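Putative isomerase (Sinorhizobium meliloti, PDB 2PPG) is of unknown function but has the two-part architecture of the enolase superfamily, a mixed N-terminal domain set against a TIM-barrel-like C-terminal domain. Local coordinates at residues V66-T71 / E383-L388; A102-L107 / G297-M302; D109-R114 / G119-A124. All coordinates share one frame; numbering follows the deposited sequence. Where two conformers were deposited one is given.

Contact 1: V66-T71 / E383-L388; sequences VGWGET and EAQGLL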
# COMPACT_ATOMS: atom_id res chain seq x y z
N VAL A 66 -7.36 -52.05 -9.81
CA VAL A 66 -7.79 -51.17 -10.87
C VAL A 66 -8.32 -49.86 -10.26
O VAL A 66 -9.14 -49.88 -9.32
CB VAL A 66 -8.87 -51.83 -11.77
CG1 VAL A 66 -9.35 -50.88 -12.84
CG2 VAL A 66 -8.33 -53.11 -12.42
N GLY A 67 -7.83 -48.74 -10.78
CA GLY A 67 -8.27 -47.43 -10.37
C GLY A 67 -8.92 -46.71 -11.53
O GLY A 67 -8.53 -46.88 -12.69
N TRP A 68 -9.91 -45.88 -11.22
CA TRP A 68 -10.57 -45.13 -12.26
C TRP A 68 -10.47 -43.64 -12.00
O TRP A 68 -10.60 -43.20 -10.86
CB TRP A 68 -12.03 -45.52 -12.36
CG TRP A 68 -12.28 -46.86 -12.98
CD1 TRP A 68 -12.49 -48.04 -12.32
CD2 TRP A 68 -12.40 -47.16 -14.38
NE1 TRP A 68 -12.74 -49.05 -13.21
CE2 TRP A 68 -12.68 -48.54 -14.49
CE3 TRP A 68 -12.31 -46.39 -15.55
CZ2 TRP A 68 -12.86 -49.18 -15.71
CZ3 TRP A 68 -12.49 -47.01 -16.78
CH2 TRP A 68 -12.76 -48.40 -16.85
N GLY A 69 -10.24 -42.89 -13.07
CA GLY A 69 -10.24 -41.45 -13.04
C GLY A 69 -11.06 -40.91 -14.19
O GLY A 69 -11.60 -41.68 -14.98
N GLU A 70 -11.15 -39.60 -14.30
CA GLU A 70 -12.05 -38.98 -15.23
C GLU A 70 -11.81 -37.48 -15.27
O GLU A 70 -11.64 -36.84 -14.23
CB GLU A 70 -13.51 -39.28 -14.84
CG GLU A 70 -14.54 -38.84 -15.89
CD GLU A 70 -15.98 -38.81 -15.37
OE1 GLU A 70 -16.21 -39.00 -14.15
OE2 GLU A 70 -16.90 -38.61 -16.19
N THR A 71 -11.78 -36.93 -16.47
CA THR A 71 -11.66 -35.49 -16.62
C THR A 71 -12.67 -35.01 -17.67
O THR A 71 -13.52 -35.79 -18.09
CB THR A 71 -10.21 -35.08 -16.93
OG1 THR A 71 -10.10 -33.65 -17.03
CG2 THR A 71 -9.71 -35.77 -18.22
N GLU A 383 -22.15 -52.12 -17.83
CA GLU A 383 -22.82 -51.52 -18.98
C GLU A 383 -22.15 -50.23 -19.46
O GLU A 383 -22.04 -49.99 -20.66
CB GLU A 383 -24.32 -51.30 -18.69
CG GLU A 383 -24.66 -50.47 -17.45
CD GLU A 383 -24.92 -51.31 -16.20
OE1 GLU A 383 -25.83 -50.93 -15.43
OE2 GLU A 383 -24.22 -52.33 -15.98
N ALA A 384 -21.68 -49.40 -18.52
CA ALA A 384 -20.93 -48.20 -18.87
C ALA A 384 -19.59 -48.56 -19.49
O ALA A 384 -19.16 -47.91 -20.43
CB ALA A 384 -20.76 -47.30 -17.66
N GLN A 385 -18.93 -49.61 -18.99
CA GLN A 385 -17.67 -50.06 -19.59
C GLN A 385 -17.82 -50.60 -21.01
O GLN A 385 -16.88 -50.58 -21.78
CB GLN A 385 -16.97 -51.08 -18.71
CG GLN A 385 -16.43 -50.46 -17.46
CD GLN A 385 -16.09 -51.46 -16.38
OE1 GLN A 385 -15.46 -52.48 -16.64
NE2 GLN A 385 -16.50 -51.16 -15.16
N GLY A 386 -19.02 -51.06 -21.36
CA GLY A 386 -19.29 -51.52 -22.72
C GLY A 386 -19.41 -50.38 -23.71
O GLY A 386 -19.18 -50.58 -24.90
N LEU A 387 -19.75 -49.19 -23.22
CA LEU A 387 -19.93 -48.00 -24.06
C LEU A 387 -18.63 -47.19 -24.22
O LEU A 387 -18.55 -46.27 -25.04
CB LEU A 387 -21.05 -47.11 -23.51
CG LEU A 387 -22.47 -47.70 -23.32
CD1 LEU A 387 -23.33 -46.81 -22.42
CD2 LEU A 387 -23.19 -47.94 -24.64
N LEU A 388 -17.63 -47.54 -23.43
CA LEU A 388 -16.35 -46.84 -23.45
C LEU A 388 -15.64 -47.00 -24.78
O LEU A 388 -15.47 -48.11 -25.26
CB LEU A 388 -15.47 -47.35 -22.32
CG LEU A 388 -15.33 -46.50 -21.04
CD1 LEU A 388 -16.40 -45.40 -20.89
CD2 LEU A 388 -15.28 -47.39 -19.83

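Contact 2: A102-L107 / G297-M302; sequences AIHDDL and GITQFM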
# COMPACT_ATOMS: atom_id res chain seq x y z
N ALA A 102 3.11 -36.81 -5.19
CA ALA A 102 4.47 -36.62 -5.64
C ALA A 102 4.53 -36.87 -7.15
O ALA A 102 5.20 -36.15 -7.90
CB ALA A 102 5.42 -37.56 -4.88
N ILE A 103 3.81 -37.89 -7.58
CA ILE A 103 3.68 -38.19 -9.00
C ILE A 103 3.05 -37.01 -9.73
O ILE A 103 3.53 -36.59 -10.79
CB ILE A 103 2.86 -39.49 -9.23
CG1 ILE A 103 3.64 -40.72 -8.74
CG2 ILE A 103 2.46 -39.65 -10.67
CD1 ILE A 103 2.71 -41.88 -8.29
N HIS A 104 1.99 -36.43 -9.16
CA HIS A 104 1.35 -35.27 -9.77
C HIS A 104 2.36 -34.15 -10.03
O HIS A 104 2.35 -33.53 -11.09
CB HIS A 104 0.21 -34.73 -8.91
CG HIS A 104 -0.40 -33.49 -9.48
ND1 HIS A 104 -1.38 -33.52 -10.45
CD2 HIS A 104 -0.14 -32.18 -9.25
CE1 HIS A 104 -1.70 -32.29 -10.79
NE2 HIS A 104 -0.96 -31.45 -10.07
N ASP A 105 3.22 -33.90 -9.04
CA ASP A 105 4.25 -32.87 -9.15
C ASP A 105 5.32 -33.24 -10.17
O ASP A 105 5.72 -32.40 -10.97
CB ASP A 105 4.89 -32.60 -7.79
CG ASP A 105 3.97 -31.84 -6.85
OD1 ASP A 105 3.10 -31.09 -7.34
OD2 ASP A 105 4.11 -32.00 -5.61
N ASP A 106 5.79 -34.48 -10.13
CA ASP A 106 6.78 -34.96 -11.11
C ASP A 106 6.32 -34.74 -12.54
O ASP A 106 7.09 -34.26 -13.36
CB ASP A 106 7.08 -36.45 -10.89
CG ASP A 106 7.97 -36.69 -9.68
OD1 ASP A 106 8.43 -35.70 -9.06
OD2 ASP A 106 8.21 -37.88 -9.34
N LEU A 107 5.05 -35.05 -12.81
CA LEU A 107 4.46 -34.95 -14.16
C LEU A 107 4.21 -33.50 -14.55
O LEU A 107 4.28 -33.11 -15.71
CB LEU A 107 3.13 -35.70 -14.22
CG LEU A 107 3.01 -37.21 -13.95
CD1 LEU A 107 1.54 -37.68 -14.12
CD2 LEU A 107 3.97 -38.02 -14.82
N GLY A 297 -8.19 -32.64 -10.14
CA GLY A 297 -7.68 -33.85 -9.52
C GLY A 297 -7.56 -33.67 -8.01
O GLY A 297 -7.56 -32.54 -7.50
N ILE A 298 -7.47 -34.78 -7.29
CA ILE A 298 -7.51 -34.74 -5.83
C ILE A 298 -6.39 -33.90 -5.22
O ILE A 298 -6.64 -33.04 -4.36
CB ILE A 298 -7.56 -36.16 -5.26
CG1 ILE A 298 -9.01 -36.67 -5.34
CG2 ILE A 298 -6.99 -36.21 -3.84
CD1 ILE A 298 -9.20 -38.16 -5.39
N THR A 299 -5.16 -34.11 -5.69
CA THR A 299 -3.99 -33.44 -5.12
C THR A 299 -4.16 -31.92 -5.14
O THR A 299 -3.92 -31.25 -4.15
CB THR A 299 -2.70 -33.81 -5.88
OG1 THR A 299 -2.43 -35.21 -5.72
CG2 THR A 299 -1.52 -33.01 -5.35
N GLN A 300 -4.60 -31.40 -6.27
CA GLN A 300 -4.67 -29.97 -6.45
C GLN A 300 -5.88 -29.46 -5.68
O GLN A 300 -5.82 -28.43 -5.00
CB GLN A 300 -4.79 -29.69 -7.94
CG GLN A 300 -4.09 -28.47 -8.41
CD GLN A 300 -2.61 -28.45 -8.09
OE1 GLN A 300 -1.81 -29.20 -8.66
NE2 GLN A 300 -2.22 -27.55 -7.20
N PHE A 301 -6.97 -30.22 -5.76
CA PHE A 301 -8.22 -29.93 -5.07
C PHE A 301 -7.97 -29.75 -3.57
O PHE A 301 -8.48 -28.81 -2.96
CB PHE A 301 -9.19 -31.10 -5.32
CG PHE A 301 -10.64 -30.82 -4.96
CD1 PHE A 301 -11.53 -30.39 -5.93
CD2 PHE A 301 -11.11 -31.05 -3.67
CE1 PHE A 301 -12.89 -30.16 -5.60
CE2 PHE A 301 -12.46 -30.82 -3.33
CZ PHE A 301 -13.34 -30.38 -4.29
N MSE A 302 -7.18 -30.64 -2.99
CA MSE A 302 -6.88 -30.57 -1.56
C MSE A 302 -5.95 -29.40 -1.23
O MSE A 302 -6.07 -28.78 -0.17
CB MSE A 302 -6.30 -31.89 -1.04
CG MSE A 302 -7.28 -33.06 -1.08
SE MSE A 302 -8.85 -32.82 0.10
CE MSE A 302 -7.93 -32.91 1.82

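Contact 3: D109-R114 / G119-A124; sequences DLMRVR and GFYVDA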
# COMPACT_ATOMS: atom_id res chain seq x y z
N ASP A 109 6.06 -30.98 -13.33
CA ASP A 109 7.41 -30.48 -13.58
C ASP A 109 7.93 -30.84 -14.98
O ASP A 109 8.84 -30.19 -15.48
CB ASP A 109 8.38 -30.97 -12.52
CG ASP A 109 8.15 -30.33 -11.16
OD1 ASP A 109 7.46 -29.29 -11.09
OD2 ASP A 109 8.65 -30.87 -10.15
N LEU A 110 7.34 -31.86 -15.59
CA LEU A 110 7.74 -32.30 -16.93
C LEU A 110 7.55 -31.23 -18.03
O LEU A 110 8.30 -31.21 -19.01
CB LEU A 110 6.96 -33.57 -17.28
CG LEU A 110 7.68 -34.91 -17.46
CD1 LEU A 110 9.05 -35.03 -16.76
CD2 LEU A 110 6.75 -36.05 -17.05
N MSE A 111 6.58 -30.34 -17.84
CA MSE A 111 6.22 -29.39 -18.89
C MSE A 111 6.11 -27.92 -18.46
O MSE A 111 5.91 -27.05 -19.29
CB MSE A 111 4.90 -29.83 -19.53
CG MSE A 111 5.01 -31.13 -20.32
SE MSE A 111 5.70 -30.79 -22.12
CE MSE A 111 4.03 -30.31 -22.98
N ARG A 112 6.25 -27.65 -17.16
CA ARG A 112 6.02 -26.30 -16.61
C ARG A 112 6.81 -25.16 -17.27
O ARG A 112 6.23 -24.10 -17.56
CB ARG A 112 6.19 -26.27 -15.08
CG ARG A 112 7.59 -26.58 -14.57
CD ARG A 112 7.66 -26.67 -13.03
NE ARG A 112 7.06 -25.52 -12.36
CZ ARG A 112 7.06 -25.34 -11.04
NH1 ARG A 112 7.65 -26.23 -10.25
NH2 ARG A 112 6.50 -24.26 -10.50
N VAL A 113 8.10 -25.37 -17.53
CA VAL A 113 8.94 -24.30 -18.09
C VAL A 113 8.59 -23.93 -19.54
O VAL A 113 9.13 -22.97 -20.08
CB VAL A 113 10.46 -24.58 -17.97
CG1 VAL A 113 10.82 -25.06 -16.56
CG2 VAL A 113 10.94 -25.57 -19.04
N ARG A 114 7.70 -24.70 -20.17
CA ARG A 114 7.21 -24.30 -21.47
C ARG A 114 5.81 -23.70 -21.35
O ARG A 114 5.17 -23.40 -22.36
CB ARG A 114 7.25 -25.47 -22.45
CG ARG A 114 8.65 -25.99 -22.72
CD ARG A 114 8.70 -26.88 -23.97
NE ARG A 114 9.92 -27.69 -24.03
CZ ARG A 114 10.04 -28.90 -23.49
NH1 ARG A 114 9.02 -29.46 -22.86
NH2 ARG A 114 11.18 -29.56 -23.59
N GLY A 119 -5.11 -25.63 -18.46
CA GLY A 119 -5.93 -26.17 -19.54
C GLY A 119 -6.02 -27.68 -19.64
O GLY A 119 -6.45 -28.38 -18.71
N PHE A 120 -5.58 -28.19 -20.79
CA PHE A 120 -5.73 -29.59 -21.13
C PHE A 120 -4.72 -30.42 -20.39
O PHE A 120 -5.00 -31.56 -20.05
CB PHE A 120 -5.54 -29.83 -22.63
CG PHE A 120 -6.73 -29.46 -23.47
CD1 PHE A 120 -7.80 -30.34 -23.59
CD2 PHE A 120 -6.77 -28.26 -24.15
CE1 PHE A 120 -8.88 -30.01 -24.37
CE2 PHE A 120 -7.86 -27.92 -24.92
CZ PHE A 120 -8.91 -28.80 -25.04
N TYR A 121 -3.55 -29.84 -20.15
CA TYR A 121 -2.46 -30.59 -19.55
C TYR A 121 -2.82 -31.00 -18.13
O TYR A 121 -2.61 -32.16 -17.75
CB TYR A 121 -1.18 -29.77 -19.56
CG TYR A 121 0.02 -30.57 -19.10
CD1 TYR A 121 0.63 -31.48 -19.95
CD2 TYR A 121 0.54 -30.41 -17.82
CE1 TYR A 121 1.73 -32.21 -19.54
CE2 TYR A 121 1.64 -31.13 -17.40
CZ TYR A 121 2.24 -32.04 -18.27
OH TYR A 121 3.33 -32.77 -17.86
N VAL A 122 -3.35 -30.06 -17.34
CA VAL A 122 -3.76 -30.35 -15.97
C VAL A 122 -5.00 -31.23 -15.98
O VAL A 122 -5.16 -32.10 -15.11
CB VAL A 122 -3.97 -29.07 -15.13
CG1 VAL A 122 -4.44 -29.41 -13.72
CG2 VAL A 122 -2.68 -28.26 -15.06
N ASP A 123 -5.85 -31.04 -16.99
CA ASP A 123 -6.96 -31.97 -17.22
C ASP A 123 -6.48 -33.42 -17.24
O ASP A 123 -7.05 -34.28 -16.57
CB ASP A 123 -7.69 -31.64 -18.52
CG ASP A 123 -8.86 -30.66 -18.33
OD1 ASP A 123 -9.01 -30.10 -17.22
OD2 ASP A 123 -9.62 -30.43 -19.30
N ALA A 124 -5.42 -33.68 -18.00
CA ALA A 124 -4.81 -35.00 -18.10
C ALA A 124 -4.23 -35.47 -16.77
O ALA A 124 -4.27 -36.67 -16.45
CB ALA A 124 -3.73 -35.01 -19.17

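Contact 1: V66-T71 / E383-L388
The backbone N of W68, the residue whose indole meets Q385 and L388, is hydrogen-bonded to the carboxylate oxygen OD2 of D134, so the tryptophan sits on a strand fixed by a side chain as well as by its sheet neighbours. The strand and the short helix lie far apart, with CA of W68 and CA of Q385 separated by 11.3 Å, and a large aromatic suits a gap of this width. CG of W68 lies beside the backbone N and anti to the carbonyl carbon (chi1 -74°), which sends the six-membered end of the indole to the other segment. There CZ2 of W68 lies 4.0 Å from CD of Q385, with ring and amide planes 42° apart, neither stacked nor perpendicular. The long glutamine chain, extended beyond CG, carries its amide to the ring, and NE2 is weakly bonded to the carbonyl of P380. L388 comes toward the indole from the direction opposite to W68's own, and its CD2 is 4.0 Å from CH2 of W68, a purely apolar touch that fits a branched aliphatic side chain. E379 and P380 also pack on the indole. L388 in turn rests on F13 and L15 of strand 7-17, so helix 382-387 and the residue after it bring the C-terminal end of the chain back to the four-stranded antiparallel sheet, where strand 66-72 pairs with 52-61 along one margin.

Contact 2: A102-L107 / G297-M302
Two helical segments come closest at H104 and T299, whose CA atoms are 7.3 Å apart, a near approach made possible by the modest size of threonine. CG of H104 extends away from its own backbone N (chi1 176°), which directs the imidazole toward segment 297-302. Its CB passes 4.2 Å from OG1 of T299. That hydroxyl accepts a hydrogen bond from NE1 of W133, while the backbone N of T299 is bonded to OD2 of D129; the second bond serves an amide at the kink, where the regular helical bond is missing. G297, just before, has a positive phi of 79°, a conformation open to glycine because it lacks CB. Q300 bends at chi2 and brings its amide to the end of the imidazole, the two planes 53° apart; as modelled, OE1 of Q300 is 2.8 Å from NE2 of H104, but the amide is probably turned over, so which of its atoms faces the histidine is not settled. L125 packs against the histidine from helix 119-140. On the next residue, D105 pairs with R303 of the same chain and R152 of a second subunit, an acid suited to meeting two arginines. Helix 293-310 follows strand 288-289 and leads to the parallel strand 314-315, so a helix of the N-terminal region packs on one of the beta-alpha barrel, the domain interface expected in the enolase superfamily.

Contact 3: D109-R114 / G119-A124
Y121 reaches across to M111 and L110 from the first turns of helix 119-140, its CB directed toward the loop of 109-114. With CG trans to the backbone nitrogen (chi1 -173°), the ring is carried outward so that one face lies under the selenomethionine. CB of M111 is 4.1 Å from the centroid of the Y121 ring and 29° off its normal, a CH-pi contact. Further along the ring, CE1 of Y121 is 3.5 Å from CG of M111, and CZ is 3.7 Å from CB of M111. At the tip, OH of Y121 comes to 3.4 Å from CG of M111 and 3.8 Å from CB of L110, and it probably forms a hydrogen bond with the carbonyl O of L107. A phenol suits this buried place because its ring offers one face to the M111 side chain while its hydroxyl serves a main-chain oxygen. The loop links helices 100-109 and 119-140 in the helical part of the N-terminal domain of the enolase superfamily fold. Near the start of helix 119-140, G119 has a positive phi, which glycine takes easily. Within the loop segment itself, NH1 of R112 makes a salt bridge of 3.2 Å to OD1 of D109, meeting it on the syn side but 34° out of the carboxylate plane. Both charges have second partners on a third subunit: OD2 of D109 pairs with R45 there, and NH2 of R112 with E249. M111 also packs on F120 of that subunit.

Followed from the N terminus, the chain reaches contact 1 at strand 66-72, after the earlier strands of the N-terminal sheet, then helix 100-109, where contact 2 begins. Contact 3 is the first to close, a local turn between consecutive helices. Much of the barrel follows before 297-302 completes contact 2, and the rest of it before 383-388, near the C terminus, completes contact 1. The three loops therefore sit one within another and none cross. Contact 1 ties the tail to the N-terminal sheet, contact 2 joins that region's helices to the barrel, and contact 3 shapes the helical connection. A weak hydrogen bond between T71 OG1 and D123 O links contacts 1 and 3; contacts 2 and 3 both meet the third subunit.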